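Local atomic coordinates of melanin biosynthesis protein TyrA, putative (Shewanella oneidensis, PDB entry 2IIZ), a protein that binds heme b and belongs to the dye-decolorizing peroxidase family, so probably oxidises substrates with hydrogen peroxide. Residues A[105-110]-A[117-122]. Residues are numbered along the deposited sequence; the frame is centred on the assembly and turned at random.
With EDO (1,2-ethanediol), chain D; EDO (1,2-ethanediol), chain E.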
# COMPACT_ATOMS: atom_id res chain seq x y z
N VAL A 105 -13.36 -1.73 10.17
CA VAL A 105 -13.43 -2.85 9.26
C VAL A 105 -12.01 -3.36 9.05
O VAL A 105 -11.14 -2.66 8.48
CB VAL A 105 -14.07 -2.46 7.91
CG1 VAL A 105 -14.04 -3.62 6.94
CG2 VAL A 105 -15.50 -2.00 8.09
N HIS A 106 -11.80 -4.58 9.51
CA HIS A 106 -10.51 -5.25 9.48
C HIS A 106 -10.55 -6.32 8.42
O HIS A 106 -11.29 -7.29 8.56
CB HIS A 106 -10.30 -5.90 10.82
CG HIS A 106 -9.03 -6.67 10.94
ND1 HIS A 106 -7.89 -6.14 11.51
CD2 HIS A 106 -8.73 -7.93 10.58
CE1 HIS A 106 -6.94 -7.05 11.49
NE2 HIS A 106 -7.41 -8.14 10.93
N LEU A 107 -9.74 -6.14 7.38
CA LEU A 107 -9.76 -7.06 6.23
C LEU A 107 -8.41 -7.68 5.97
O LEU A 107 -7.37 -7.01 6.04
CB LEU A 107 -10.22 -6.34 4.96
CG LEU A 107 -11.51 -5.54 5.07
CD1 LEU A 107 -11.81 -4.82 3.76
CD2 LEU A 107 -12.68 -6.43 5.48
N ARG A 108 -8.42 -8.98 5.66
CA ARG A 108 -7.15 -9.71 5.45
C ARG A 108 -7.16 -10.71 4.31
O ARG A 108 -8.20 -11.28 3.99
CB ARG A 108 -6.73 -10.37 6.76
CG ARG A 108 -5.65 -9.56 7.42
CD ARG A 108 -5.53 -9.80 8.85
NE ARG A 108 -5.07 -11.13 9.16
CZ ARG A 108 -4.56 -11.51 10.33
NH1 ARG A 108 -4.42 -10.64 11.32
NH2 ARG A 108 -4.19 -12.76 10.50
N CYS A 109 -5.99 -10.92 3.71
CA CYS A 109 -5.84 -11.82 2.56
C CYS A 109 -4.37 -11.95 2.17
O CYS A 109 -3.56 -11.05 2.42
CB CYS A 109 -6.63 -11.26 1.36
SG CYS A 109 -6.90 -12.40 -0.01
N ASP A 110 -4.04 -13.07 1.54
CA ASP A 110 -2.73 -13.28 0.92
C ASP A 110 -2.61 -12.62 -0.47
O ASP A 110 -1.55 -12.67 -1.11
CB ASP A 110 -2.44 -14.78 0.85
CG ASP A 110 -2.37 -15.40 2.24
OD1 ASP A 110 -2.19 -14.65 3.23
OD2 ASP A 110 -2.51 -16.63 2.37
N LEU A 117 -10.31 -4.67 -3.98
CA LEU A 117 -11.65 -4.87 -4.52
C LEU A 117 -12.69 -4.89 -3.40
O LEU A 117 -13.71 -4.19 -3.45
CB LEU A 117 -11.67 -6.17 -5.32
CG LEU A 117 -12.97 -6.64 -6.00
CD1 LEU A 117 -12.66 -7.38 -7.29
CD2 LEU A 117 -13.81 -7.54 -5.11
N VAL A 118 -12.43 -5.70 -2.37
CA VAL A 118 -13.38 -5.85 -1.28
C VAL A 118 -13.63 -4.55 -0.54
O VAL A 118 -14.78 -4.21 -0.28
CB VAL A 118 -12.94 -6.95 -0.32
CG1 VAL A 118 -13.70 -6.88 0.99
CG2 VAL A 118 -13.15 -8.31 -0.98
N ALA A 119 -12.55 -3.83 -0.21
CA ALA A 119 -12.62 -2.49 0.40
C ALA A 119 -13.49 -1.53 -0.42
O ALA A 119 -14.43 -0.93 0.09
CB ALA A 119 -11.20 -1.89 0.55
N ASN A 120 -13.16 -1.38 -1.70
CA ASN A 120 -13.99 -0.58 -2.59
C ASN A 120 -15.45 -1.04 -2.38
O ASN A 120 -16.33 -0.21 -2.12
CB ASN A 120 -13.57 -0.76 -4.07
CG ASN A 120 -12.36 0.11 -4.47
OD1 ASN A 120 -12.02 1.10 -3.82
ND2 ASN A 120 -11.72 -0.26 -5.57
N GLU A 121 -15.70 -2.34 -2.48
CA GLU A 121 -17.07 -2.84 -2.35
C GLU A 121 -17.73 -2.47 -1.03
O GLU A 121 -18.86 -2.00 -1.00
CB GLU A 121 -17.17 -4.34 -2.61
CG GLU A 121 -17.75 -4.67 -4.00
CD GLU A 121 -19.13 -4.00 -4.23
OE1 GLU A 121 -19.89 -3.84 -3.24
OE2 GLU A 121 -19.44 -3.64 -5.39
N ILE A 122 -17.01 -2.67 0.07
CA ILE A 122 -17.57 -2.37 1.38
C ILE A 122 -17.89 -0.88 1.54
O ILE A 122 -18.93 -0.52 2.11
CB ILE A 122 -16.66 -2.91 2.50
CG1 ILE A 122 -16.93 -4.41 2.65
CG2 ILE A 122 -16.92 -2.20 3.82
CD1 ILE A 122 -15.94 -5.14 3.46
C1 EDO D . 0.66 -17.12 3.90
O1 EDO D . 0.76 -17.78 5.16
C2 EDO D . 1.15 -18.04 2.80
O2 EDO D . 0.69 -17.58 1.52
C1 EDO E . -1.77 -9.78 -5.50
O1 EDO E . -2.22 -8.44 -5.77
C2 EDO E . -0.72 -9.73 -4.38
O2 EDO E . -0.50 -11.01 -3.75
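Leu107, in the second half of strand 103-109, carries most of the apolar packing against helix 112-125. Its CB points toward the helix, and with CG beside the backbone N and anti to the carbonyl carbon (chi1 -51°) the two end methyls are set against Val118 and Ile122. CD1 meets Val118 CG1 at 3.9 Å and the small Ala119, whose CB is 4.4 Å from that methyl. Ile122 CD1 comes tip to tip against both leucine methyls, nearer CD2, at 4.0 Å. The same Ile122 CD1 also touches Val105 CG1 at 4.2 Å, so one isoleucine methyl serves two residues on the same face of the strand. A forked leucine suits the double contact, and the small alanine is consistent with the close backbone approach at Leu107 and Ala119. Ile48 of helix 34-54 touches both Leu107 and Ile122, adding to the core.

Just beyond the strand, Asp110 makes polar bonds to groups outside the helix. Its OD1 accepts a hydrogen bond from Leu20 N, and its OD2 receives a weak one of 3.4 Å from O2 of the chain D ethanediol, probably a crystallisation additive. An alanine here, with no carboxylate, would probably leave Leu20 N without this acceptor.

Strand and helix run nearly antiparallel (155°), packing the helix on the sheet of the N-terminal ferredoxin-like half of the DyP fold, away from the heme. With no hydrogen bond between the segments, this interface rests on buried methyl contacts, its cohesion coming from shape and the exclusion of water.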